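Local coordinates for protein pyruvate kinase 1 (Trypanosoma brucei brucei, PDB 4KCV) that catalyses the last step of glycolysis, transferring a phosphoryl group from phosphoenolpyruvate to ADP to give pyruvate and ATP, at residues I24-G29 / V328-E333; M208-F213 / L235-I240; V261-L266 / T297-S302; V477-A482 / R494-P499. One frame throughout, in Å; residues are numbered along the deposited sequence.

Interaction 1 (I24-G29 / V328-E333); sequences IVCTIG and VMLSGE. With AKG (2-oxoglutaric acid), chain E.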
# COMPACT_ATOMS: atom_id res chain seq x y z
N ILE A 24 8.43 3.07 32.61
CA ILE A 24 8.90 1.95 33.38
C ILE A 24 8.18 1.88 34.73
O ILE A 24 8.23 2.84 35.53
CB ILE A 24 10.44 2.03 33.59
CG1 ILE A 24 11.15 2.05 32.21
CG2 ILE A 24 10.93 0.84 34.41
CD1 ILE A 24 12.63 2.40 32.28
N VAL A 25 7.50 0.75 34.96
CA VAL A 25 6.88 0.42 36.23
C VAL A 25 7.83 -0.46 37.04
O VAL A 25 8.30 -1.49 36.54
CB VAL A 25 5.56 -0.39 35.98
CG1 VAL A 25 4.84 -0.67 37.27
CG2 VAL A 25 4.65 0.37 35.04
N CYS A 26 8.14 -0.04 38.28
CA CYS A 26 8.96 -0.84 39.20
C CYS A 26 8.18 -1.27 40.44
O CYS A 26 7.54 -0.44 41.11
CB CYS A 26 10.20 -0.05 39.66
SG CYS A 26 11.14 0.62 38.28
N THR A 27 8.27 -2.57 40.74
CA THR A 27 7.77 -3.14 41.98
C THR A 27 8.71 -2.81 43.15
O THR A 27 9.92 -3.02 43.07
CB THR A 27 7.64 -4.67 41.85
OG1 THR A 27 6.88 -4.98 40.69
CG2 THR A 27 6.98 -5.31 43.11
N ILE A 28 8.14 -2.29 44.22
CA ILE A 28 8.90 -1.88 45.37
C ILE A 28 8.99 -3.01 46.40
O ILE A 28 8.06 -3.78 46.58
CB ILE A 28 8.28 -0.63 46.01
CG1 ILE A 28 8.20 0.52 45.00
CG2 ILE A 28 9.06 -0.25 47.26
CD1 ILE A 28 9.45 0.67 44.13
N GLY A 29 10.14 -3.13 47.04
CA GLY A 29 10.38 -4.24 47.98
C GLY A 29 11.55 -3.89 48.86
O GLY A 29 11.97 -2.73 48.88
N VAL A 328 6.83 -1.00 30.21
CA VAL A 328 7.35 -2.27 30.61
C VAL A 328 7.57 -2.29 32.12
O VAL A 328 7.67 -1.24 32.76
CB VAL A 328 8.67 -2.57 29.89
CG1 VAL A 328 8.38 -2.91 28.42
CG2 VAL A 328 9.61 -1.38 30.00
N MET A 329 7.67 -3.48 32.68
CA MET A 329 7.54 -3.63 34.11
C MET A 329 8.66 -4.49 34.67
O MET A 329 9.16 -5.42 33.99
CB MET A 329 6.17 -4.20 34.49
CG MET A 329 5.91 -4.24 36.00
SD MET A 329 4.18 -4.56 36.42
CE MET A 329 4.32 -6.26 36.98
N LEU A 330 9.03 -4.19 35.90
CA LEU A 330 9.98 -4.97 36.63
C LEU A 330 9.30 -5.44 37.93
O LEU A 330 8.52 -4.68 38.54
CB LEU A 330 11.23 -4.12 36.92
CG LEU A 330 12.00 -3.71 35.66
CD1 LEU A 330 13.00 -2.60 35.96
CD2 LEU A 330 12.71 -4.93 35.06
N SER A 331 9.53 -6.70 38.28
CA SER A 331 9.00 -7.26 39.51
C SER A 331 10.13 -7.53 40.50
O SER A 331 10.64 -6.61 41.14
CB SER A 331 8.20 -8.54 39.22
OG SER A 331 7.02 -8.22 38.49
N GLY A 332 10.54 -8.79 40.61
CA GLY A 332 11.59 -9.17 41.56
C GLY A 332 12.90 -8.40 41.30
O GLY A 332 13.66 -8.13 42.23
N GLU A 333 13.11 -7.98 40.04
CA GLU A 333 14.35 -7.29 39.66
C GLU A 333 14.58 -6.04 40.53
O GLU A 333 15.71 -5.72 40.89
CB GLU A 333 14.30 -6.87 38.18
CG GLU A 333 14.18 -8.02 37.18
CD GLU A 333 12.75 -8.25 36.70
OE1 GLU A 333 11.80 -8.19 37.51
OE2 GLU A 333 12.57 -8.52 35.49
C1 AKG E . 2.01 -12.17 36.40
O1 AKG E . 2.88 -12.02 35.52
O2 AKG E . 1.43 -13.27 36.51
C2 AKG E . 1.62 -10.99 37.34
O5 AKG E . 0.80 -11.12 38.26
C3 AKG E . 2.46 -9.71 37.18
C4 AKG E . 3.42 -9.60 38.38
C5 AKG E . 4.61 -10.56 38.19
O3 AKG E . 4.36 -11.79 38.17
O4 AKG E . 5.73 -10.05 38.09
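Leu-330 O takes two bonds from Thr-27, one from its backbone N and one from its hydroxyl. Thr-27 OG1 lies 2.7 Å from Leu-330 O and gives its proton there. It sits in the carbonyl plane, on a lone pair, while Thr-27 N comes in tilted from that plane. The torsion that sets OG1 beside its own backbone N (chi1 -52°) lets both donors of one residue reach the same oxygen. OG1 has a second partner in Arg-50 NH1 of strand 46-52. Further back, the ladder is regular. Val-25 N donates to Val-328 O at 3.0 Å, and Leu-330 N donates to Val-25 O at 2.9 Å. These are bonds of a parallel ladder, and they join strand 23-27 to strand 327-330, the first and last strands of the eight-stranded barrel. This pairing closes the TIM barrel of pyruvate kinase.

On the side of the sheet carrying Val-25 and Met-329, the methionine CG packs on Val-25 CB at 3.9 Å. Its CE methyl continues to the bound 2-oxoglutarate, touching C4 at 3.7 Å. The other side carries Ile-24, Cys-26, Val-328 and Leu-330. There Ile-24 CG2 meets Leu-330 CD1 at 4.3 Å, and helix 340-356 covers this layer.

Where the strand ends, Ser-331 N donates to Glu-333 OE1, 2.8 Å away. This oxygen is met on its syn side, though out of the carboxylate plane. The other oxygen, Glu-333 OE2, accepts from Leu-300 N, and Thr-27 O accepts from Thr-334 OG1 in the short helix 332-335.

Interaction 2 (M208-F213 / L235-I240); sequences MIFASF and LIISKI. With AKG (2-oxoglutaric acid), chain E.
Lys-239 reaches across the strand ends to Ser-212, and its NZ donates to Ser-212 OG at 2.8 Å. The chain starts with CG beside the backbone N (chi1 -56°), runs extended through chi2 and then bends at chi3 (51°). Its CB and CG pass over the carbonyl of Ala-211, with CB 3.2 Å from Ala-211 O. CD then packs on Phe-210 CB at 3.9 Å. The bend brings NZ up to the bound 2-oxoglutarate, where it donates to the keto oxygen O5 at 2.9 Å. Asp-84 OD1 is a further partner of NZ, and Ser-212 OG in turn bonds Thr-85 O.

Behind the lysine, Phe-210 and Ile-237 lie side by side and point the same way. The phenyl CD1 touches Ile-237 CB at 3.6 Å, and CE1 lies against Ile-237 CG1. Farther back Met-208 has its CG in the crowded position between backbone N and carbonyl carbon (chi1 62°). This torsion turns CG away from Leu-235, and the contact is made by CB, 3.7 Å from Leu-235 CB.

Strands 208-211 and 235-240 are neighbours in the TIM barrel, joined through helix 217-227 as a beta-alpha-beta unit. Four backbone bonds link the parallel strands, the last from Lys-239 N to Ala-211 O at 2.9 Å. Ile-236 and Ser-238 face helix 217-227 instead.

The two ends of the pair thus differ in chemistry. Its start is apolar, while at its C-terminal end several oxygens grip Lys-239 NZ. O5 is held by this N-H and by the magnesium ion together, which would probably polarise the keto group.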
# COMPACT_ATOMS: atom_id res chain seq x y z
N MET A 208 -3.93 4.00 40.69
CA MET A 208 -4.38 2.94 39.78
C MET A 208 -4.35 1.60 40.48
O MET A 208 -3.53 1.37 41.41
CB MET A 208 -3.52 2.90 38.50
CG MET A 208 -2.05 2.62 38.72
SD MET A 208 -0.99 2.88 37.25
CE MET A 208 -0.77 4.68 37.31
N ILE A 209 -5.25 0.72 40.08
CA ILE A 209 -5.27 -0.65 40.56
C ILE A 209 -4.80 -1.53 39.41
O ILE A 209 -5.28 -1.38 38.31
CB ILE A 209 -6.71 -1.08 40.95
CG1 ILE A 209 -7.35 -0.07 41.93
CG2 ILE A 209 -6.74 -2.51 41.49
CD1 ILE A 209 -6.49 0.26 43.14
N PHE A 210 -3.82 -2.39 39.66
CA PHE A 210 -3.54 -3.49 38.76
C PHE A 210 -4.38 -4.67 39.23
O PHE A 210 -4.05 -5.34 40.23
CB PHE A 210 -2.04 -3.85 38.77
CG PHE A 210 -1.12 -2.73 38.27
CD1 PHE A 210 -1.63 -1.62 37.61
CD2 PHE A 210 0.26 -2.86 38.38
CE1 PHE A 210 -0.79 -0.62 37.12
CE2 PHE A 210 1.11 -1.87 37.90
CZ PHE A 210 0.59 -0.75 37.25
N ALA A 211 -5.52 -4.90 38.57
CA ALA A 211 -6.48 -5.86 39.07
C ALA A 211 -6.17 -7.27 38.58
O ALA A 211 -6.26 -7.55 37.40
CB ALA A 211 -7.90 -5.46 38.70
N SER A 212 -5.96 -8.18 39.51
CA SER A 212 -5.47 -9.51 39.19
C SER A 212 -6.56 -10.42 38.61
O SER A 212 -7.75 -10.26 38.92
CB SER A 212 -4.84 -10.14 40.44
OG SER A 212 -3.56 -9.56 40.70
N PHE A 213 -6.16 -11.30 37.68
CA PHE A 213 -7.01 -12.42 37.23
C PHE A 213 -8.37 -11.96 36.66
O PHE A 213 -9.43 -12.57 36.93
CB PHE A 213 -7.21 -13.43 38.39
CG PHE A 213 -7.68 -14.80 37.94
CD1 PHE A 213 -6.92 -15.56 37.03
CD2 PHE A 213 -8.81 -15.39 38.54
CE1 PHE A 213 -7.34 -16.84 36.66
CE2 PHE A 213 -9.22 -16.67 38.17
CZ PHE A 213 -8.50 -17.39 37.22
N LEU A 235 -7.61 4.68 38.12
CA LEU A 235 -7.54 3.82 36.93
C LEU A 235 -7.65 2.36 37.33
O LEU A 235 -7.07 1.92 38.33
CB LEU A 235 -6.22 4.03 36.19
CG LEU A 235 -5.86 5.44 35.77
CD1 LEU A 235 -4.64 5.42 34.85
CD2 LEU A 235 -7.05 6.12 35.10
N ILE A 236 -8.41 1.59 36.54
CA ILE A 236 -8.32 0.14 36.61
C ILE A 236 -7.55 -0.45 35.42
O ILE A 236 -7.99 -0.36 34.27
CB ILE A 236 -9.72 -0.50 36.65
CG1 ILE A 236 -10.47 -0.01 37.89
CG2 ILE A 236 -9.61 -2.02 36.65
CD1 ILE A 236 -11.92 -0.40 37.88
N ILE A 237 -6.41 -1.05 35.72
CA ILE A 237 -5.60 -1.71 34.72
C ILE A 237 -5.83 -3.20 34.90
O ILE A 237 -5.41 -3.75 35.91
CB ILE A 237 -4.09 -1.41 34.93
CG1 ILE A 237 -3.86 0.10 35.02
CG2 ILE A 237 -3.26 -1.98 33.79
CD1 ILE A 237 -4.24 0.84 33.77
N SER A 238 -6.55 -3.83 33.98
CA SER A 238 -6.89 -5.24 34.15
C SER A 238 -5.72 -6.12 33.77
O SER A 238 -5.10 -5.93 32.70
CB SER A 238 -8.12 -5.62 33.31
OG SER A 238 -9.28 -4.96 33.77
N LYS A 239 -5.41 -7.08 34.65
CA LYS A 239 -4.33 -8.03 34.39
C LYS A 239 -4.88 -9.26 33.68
O LYS A 239 -5.82 -9.93 34.17
CB LYS A 239 -3.64 -8.43 35.70
CG LYS A 239 -3.12 -7.22 36.49
CD LYS A 239 -2.57 -7.60 37.86
CE LYS A 239 -1.55 -8.74 37.80
NZ LYS A 239 -1.26 -9.25 39.18
N ILE A 240 -4.39 -9.49 32.47
CA ILE A 240 -4.86 -10.64 31.68
C ILE A 240 -3.98 -11.85 31.99
O ILE A 240 -2.76 -11.82 31.78
CB ILE A 240 -4.84 -10.32 30.16
CG1 ILE A 240 -5.74 -9.12 29.86
CG2 ILE A 240 -5.26 -11.53 29.33
CD1 ILE A 240 -7.22 -9.33 30.14
C1 AKG E . 2.01 -12.17 36.40
O1 AKG E . 2.88 -12.02 35.52
O2 AKG E . 1.43 -13.27 36.51
C2 AKG E . 1.62 -10.99 37.34
O5 AKG E . 0.80 -11.12 38.26
C3 AKG E . 2.46 -9.71 37.18
C4 AKG E . 3.42 -9.60 38.38
C5 AKG E . 4.61 -10.56 38.19
O3 AKG E . 4.36 -11.79 38.17
O4 AKG E . 5.73 -10.05 38.09

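Interaction 3 (V261-L266 / T297-S302); sequences VARGDL and TQMLES. With MG (magnesium ion), chain C; AKG (2-oxoglutaric acid), chain E.
Thr-297 OG1 and Gly-264 N meet on one ligand oxygen, and the threonine bond is unusually short. OG1 is modelled only 2.4 Å from O1 of 2-oxoglutarate, a hydrogen bond so short that its exact length is doubtful, while Gly-264 N donates to the same oxygen at 2.9 Å. The site lies at the C-terminal ends of the TIM-barrel strands, where strand 258-262 runs into helix 263-269 and the chain leaves strand 293-296. Placing OG1 beside its own backbone N (chi1 -57°) turns it to the ligand. The same torsion lays the CG2 methyl on Gly-264 CA at 3.5 Å, a tight fit against a residue with no side chain.

The second carboxylate oxygen, O2, accepts from Asp-265 N. The start of the helix therefore grips both oxygens, and its dipole would probably favour their charge. O2 and the keto oxygen O5 also chelate a magnesium ion, bound as well by Asp-265, Glu-241 and a water.

Away from the ligand, Arg-263 crosses to the backbone. Its NH2 donates to Thr-297 O at 2.9 Å, near the guanidinium plane. The same nitrogen forms a salt bridge with Asp-316, and NE bonds Ala-296 O. Arg-311 of the second subunit bonds the carbonyls of Arg-263 and Gly-264, tying this site to a subunit interface. Met-299 crosses the arginine at about a right angle, its CG 3.6 Å from Arg-263 NH2.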
# COMPACT_ATOMS: atom_id res chain seq x y z
N VAL A 261 -0.37 -7.19 30.41
CA VAL A 261 -0.17 -8.54 29.90
C VAL A 261 0.64 -9.29 30.92
O VAL A 261 1.86 -9.11 30.99
CB VAL A 261 0.59 -8.54 28.56
CG1 VAL A 261 0.84 -9.97 28.09
CG2 VAL A 261 -0.17 -7.75 27.50
N ALA A 262 -0.05 -9.97 31.83
CA ALA A 262 0.59 -10.52 33.02
C ALA A 262 1.15 -11.89 32.69
O ALA A 262 0.52 -12.91 32.94
CB ALA A 262 -0.45 -10.62 34.16
N ARG A 263 2.34 -11.91 32.10
CA ARG A 263 2.81 -13.10 31.35
C ARG A 263 3.17 -14.30 32.24
O ARG A 263 3.20 -15.43 31.78
CB ARG A 263 4.02 -12.72 30.49
CG ARG A 263 3.70 -11.67 29.45
CD ARG A 263 4.88 -11.46 28.51
NE ARG A 263 6.09 -11.12 29.24
CZ ARG A 263 7.26 -10.89 28.66
NH1 ARG A 263 7.39 -10.92 27.34
NH2 ARG A 263 8.33 -10.66 29.42
N GLY A 264 3.49 -14.03 33.49
CA GLY A 264 3.92 -15.09 34.40
C GLY A 264 2.78 -16.05 34.66
O GLY A 264 2.85 -17.23 34.27
N ASP A 265 1.67 -15.52 35.15
CA ASP A 265 0.46 -16.32 35.33
C ASP A 265 -0.16 -16.81 34.01
O ASP A 265 -0.52 -17.99 33.89
CB ASP A 265 -0.54 -15.55 36.19
CG ASP A 265 -0.16 -15.56 37.69
OD1 ASP A 265 0.34 -16.59 38.17
OD2 ASP A 265 -0.30 -14.53 38.36
N LEU A 266 -0.10 -15.98 32.97
CA LEU A 266 -0.66 -16.36 31.68
C LEU A 266 0.04 -17.59 31.12
O LEU A 266 -0.62 -18.50 30.59
CB LEU A 266 -0.55 -15.20 30.70
CG LEU A 266 -1.30 -15.30 29.36
CD1 LEU A 266 -2.78 -15.46 29.63
CD2 LEU A 266 -1.02 -14.04 28.54
N THR A 297 6.79 -9.16 33.49
CA THR A 297 7.19 -10.46 34.04
C THR A 297 8.49 -11.00 33.42
O THR A 297 8.52 -11.36 32.25
CB THR A 297 6.09 -11.52 33.95
OG1 THR A 297 4.93 -11.03 34.63
CG2 THR A 297 6.55 -12.84 34.64
N GLN A 298 9.54 -11.04 34.24
CA GLN A 298 10.83 -11.66 33.88
C GLN A 298 11.53 -10.99 32.70
O GLN A 298 12.40 -11.59 32.06
CB GLN A 298 10.69 -13.16 33.62
CG GLN A 298 10.23 -13.99 34.84
CD GLN A 298 10.08 -15.47 34.48
OE1 GLN A 298 9.58 -15.82 33.42
NE2 GLN A 298 10.62 -16.34 35.32
N MET A 299 11.21 -9.72 32.47
CA MET A 299 11.79 -9.02 31.33
C MET A 299 13.30 -8.88 31.43
O MET A 299 14.00 -8.99 30.42
CB MET A 299 11.12 -7.64 31.16
CG MET A 299 9.61 -7.74 31.01
SD MET A 299 8.90 -6.32 30.13
CE MET A 299 9.39 -6.75 28.45
N LEU A 300 13.80 -8.67 32.65
CA LEU A 300 15.24 -8.60 32.87
C LEU A 300 15.63 -9.47 34.07
O LEU A 300 16.51 -9.12 34.83
CB LEU A 300 15.69 -7.14 33.08
CG LEU A 300 15.60 -6.21 31.84
CD1 LEU A 300 15.87 -4.77 32.22
CD2 LEU A 300 16.56 -6.66 30.74
N GLU A 301 15.00 -10.64 34.17
CA GLU A 301 15.04 -11.47 35.36
C GLU A 301 16.44 -11.69 35.92
O GLU A 301 16.66 -11.62 37.13
CB GLU A 301 14.39 -12.81 35.09
CG GLU A 301 14.45 -13.76 36.27
CD GLU A 301 13.18 -13.76 37.06
OE1 GLU A 301 12.63 -14.86 37.25
OE2 GLU A 301 12.63 -12.65 37.33
N SER A 302 17.38 -12.03 35.05
CA SER A 302 18.68 -12.46 35.51
C SER A 302 19.41 -11.31 36.24
O SER A 302 20.32 -11.55 37.01
CB SER A 302 19.53 -12.96 34.35
OG SER A 302 19.96 -11.88 33.54
MG MG C . -0.15 -12.83 38.29
C1 AKG E . 2.01 -12.17 36.40
O1 AKG E . 2.88 -12.02 35.52
O2 AKG E . 1.43 -13.27 36.51
C2 AKG E . 1.62 -10.99 37.34
O5 AKG E . 0.80 -11.12 38.26
C3 AKG E . 2.46 -9.71 37.18
C4 AKG E . 3.42 -9.60 38.38
C5 AKG E . 4.61 -10.56 38.19
O3 AKG E . 4.36 -11.79 38.17
O4 AKG E . 5.73 -10.05 38.09
O HOH W 1 -1.99 -12.38 39.75

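Interaction 4 (V477-A482 / R494-P499); sequences VVVVHA and RLIYLP. With FDP (2,6-di-O-phosphono-beta-D-fructofuranose), chain F.
The imidazole of His-481 meets the guanidinium of Arg-494 at its edge, the planes 67° apart. Arg-494 NH2 lies in the ring plane and donates to His-481 NE2 at 2.9 Å. Arg-494 CG lies beside its backbone N (chi1 -61°) and a chi3 bend brings NH2 to the histidine. A water sits over one face of the imidazole. It is also at the edge of the guanidinium, in plane, accepting from Arg-494 NE and donating to Val-479 O. One guanidinium face carries the CD1 methyl of Ile-496, which also packs on Val-479 CG2 at 3.8 Å.

The strands form an antiparallel hairpin at one side of the C-terminal domain sheet. Val-477 pairs with Ile-496 and Val-479 with Arg-494, both hydrogen-bonded pairs. Leu-498 CG rests on Val-477 CG2 at 4.0 Å.

The third subunit continues the sheet beside Arg-494, and its Asp-483 forms a salt bridge with NH1. The second ring nitrogen, His-481 ND1, donates in the ring plane to Ala-482 O at 2.8 Å. Ala-482 N makes a weak bond to O3 of the bound fructose 2,6-bisphosphate. With ND1 donating, NE2 is left to accept from arginine, consistent with a neutral histidine linking the sugar site to the interface.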
# COMPACT_ATOMS: atom_id res chain seq x y z
N VAL A 477 6.38 24.19 17.80
CA VAL A 477 5.73 23.27 18.73
C VAL A 477 4.27 23.15 18.30
O VAL A 477 3.63 24.16 17.95
CB VAL A 477 5.77 23.84 20.17
CG1 VAL A 477 4.93 22.98 21.10
CG2 VAL A 477 7.19 23.90 20.68
N VAL A 478 3.71 21.94 18.39
CA VAL A 478 2.29 21.74 18.02
C VAL A 478 1.43 21.77 19.30
O VAL A 478 1.68 21.03 20.24
CB VAL A 478 2.08 20.39 17.28
CG1 VAL A 478 0.58 20.18 16.94
CG2 VAL A 478 2.93 20.31 16.00
N VAL A 479 0.47 22.70 19.36
CA VAL A 479 -0.20 23.00 20.62
C VAL A 479 -1.72 22.76 20.50
O VAL A 479 -2.38 23.31 19.60
CB VAL A 479 0.02 24.47 21.04
CG1 VAL A 479 -0.66 24.74 22.38
CG2 VAL A 479 1.52 24.81 21.10
N VAL A 480 -2.26 21.95 21.40
CA VAL A 480 -3.63 21.46 21.29
C VAL A 480 -4.42 21.88 22.54
O VAL A 480 -4.02 21.60 23.66
CB VAL A 480 -3.65 19.91 21.18
CG1 VAL A 480 -5.09 19.38 21.18
CG2 VAL A 480 -2.88 19.44 19.94
N HIS A 481 -5.53 22.58 22.34
CA HIS A 481 -6.49 22.85 23.43
C HIS A 481 -7.78 23.35 22.82
O HIS A 481 -8.07 23.03 21.65
CB HIS A 481 -5.91 23.83 24.48
CG HIS A 481 -5.34 25.13 23.89
ND1 HIS A 481 -6.12 26.12 23.37
CD2 HIS A 481 -4.02 25.59 23.78
CE1 HIS A 481 -5.35 27.15 22.97
NE2 HIS A 481 -4.07 26.84 23.21
N ALA A 482 -8.62 24.02 23.60
CA ALA A 482 -9.89 24.53 23.04
C ALA A 482 -9.73 25.97 22.58
O ALA A 482 -8.80 26.66 23.03
CB ALA A 482 -11.01 24.43 24.06
N ARG A 494 -2.72 24.51 17.07
CA ARG A 494 -1.93 25.62 16.55
C ARG A 494 -0.49 25.19 16.36
O ARG A 494 0.05 24.42 17.17
CB ARG A 494 -1.96 26.82 17.51
CG ARG A 494 -3.34 27.42 17.76
CD ARG A 494 -3.21 28.67 18.62
NE ARG A 494 -2.90 28.34 20.00
CZ ARG A 494 -2.35 29.19 20.87
NH1 ARG A 494 -1.87 30.37 20.45
NH2 ARG A 494 -2.23 28.85 22.15
N LEU A 495 0.18 25.75 15.36
CA LEU A 495 1.63 25.60 15.28
C LEU A 495 2.29 26.89 15.72
O LEU A 495 1.98 27.99 15.18
CB LEU A 495 2.06 25.22 13.86
CG LEU A 495 2.04 23.72 13.56
CD1 LEU A 495 0.63 23.11 13.69
CD2 LEU A 495 2.58 23.49 12.16
N ILE A 496 3.12 26.78 16.74
CA ILE A 496 3.70 27.94 17.40
C ILE A 496 5.23 27.84 17.45
O ILE A 496 5.78 26.81 17.79
CB ILE A 496 3.13 28.09 18.82
CG1 ILE A 496 1.68 28.55 18.73
CG2 ILE A 496 3.94 29.10 19.62
CD1 ILE A 496 0.91 28.41 20.02
N TYR A 497 5.91 28.91 17.04
CA TYR A 497 7.35 29.00 17.22
C TYR A 497 7.68 29.40 18.65
O TYR A 497 7.10 30.35 19.18
CB TYR A 497 7.91 30.08 16.31
CG TYR A 497 7.88 29.72 14.87
CD1 TYR A 497 8.88 28.90 14.31
CD2 TYR A 497 6.90 30.22 14.04
CE1 TYR A 497 8.90 28.62 12.95
CE2 TYR A 497 6.92 29.98 12.67
CZ TYR A 497 7.92 29.18 12.13
OH TYR A 497 7.93 28.94 10.77
N LEU A 498 8.66 28.75 19.25
CA LEU A 498 9.07 29.11 20.60
C LEU A 498 9.69 30.49 20.61
O LEU A 498 10.60 30.75 19.84
CB LEU A 498 10.07 28.12 21.15
CG LEU A 498 9.50 26.95 21.92
CD1 LEU A 498 10.61 26.36 22.77
CD2 LEU A 498 8.36 27.45 22.79
N PRO A 499 9.16 31.39 21.45
CA PRO A 499 9.67 32.77 21.54
C PRO A 499 11.13 32.79 21.97
O PRO A 499 11.59 31.92 22.75
CB PRO A 499 8.79 33.40 22.63
CG PRO A 499 8.26 32.25 23.42
CD PRO A 499 8.11 31.12 22.45
OXT PRO A 499 11.89 33.61 21.47
P1 FDP F . -10.04 23.89 29.62
O1P FDP F . -9.32 24.94 28.85
O2P FDP F . -9.30 23.60 31.00
O3P FDP F . -11.50 24.26 29.93
O1 FDP F . -12.82 22.79 28.23
C1 FDP F . -11.82 23.02 27.21
C2 FDP F . -10.58 22.20 27.53
O2 FDP F . -10.08 22.43 28.85
C3 FDP F . -9.48 22.35 26.48
O3 FDP F . -8.80 23.60 26.62
C4 FDP F . -8.57 21.21 26.92
O4 FDP F . -7.65 20.84 25.89
C5 FDP F . -9.59 20.11 27.11
O5 FDP F . -10.89 20.81 27.45
C6 FDP F . -9.16 19.18 28.21
O6 FDP F . -10.07 18.07 28.25
P2 FDP F . -9.59 16.73 28.97
O4P FDP F . -8.35 16.11 28.34
O5P FDP F . -9.36 17.18 30.44
O6P FDP F . -10.79 15.73 28.94
O HOH W 2 -4.19 25.42 20.47

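In the fold
Interactions 1, 2 and 3 belong to one TIM barrel and all reach its sheet, interaction 3 through strand 258-262 alone. They meet around the same 2-oxoglutarate. Interactions 1 and 2 are buried strand pairs touching through Val-25 and Phe-210. Interaction 3 is mostly buried too, but sits at the strand ends. It has no ladder, and ligand, metal and a second subunit shape its polar chemistry. A probable backbone bond, from Ala-262 N to Ile-240 O, joins it to interaction 2, and Glu-333 probably bonds it to interaction 1. Interaction 4 stands apart in the C-terminal domain, its centre about 36 Å from that of interaction 1. Its largely buried antiparallel ladder runs on into another subunit.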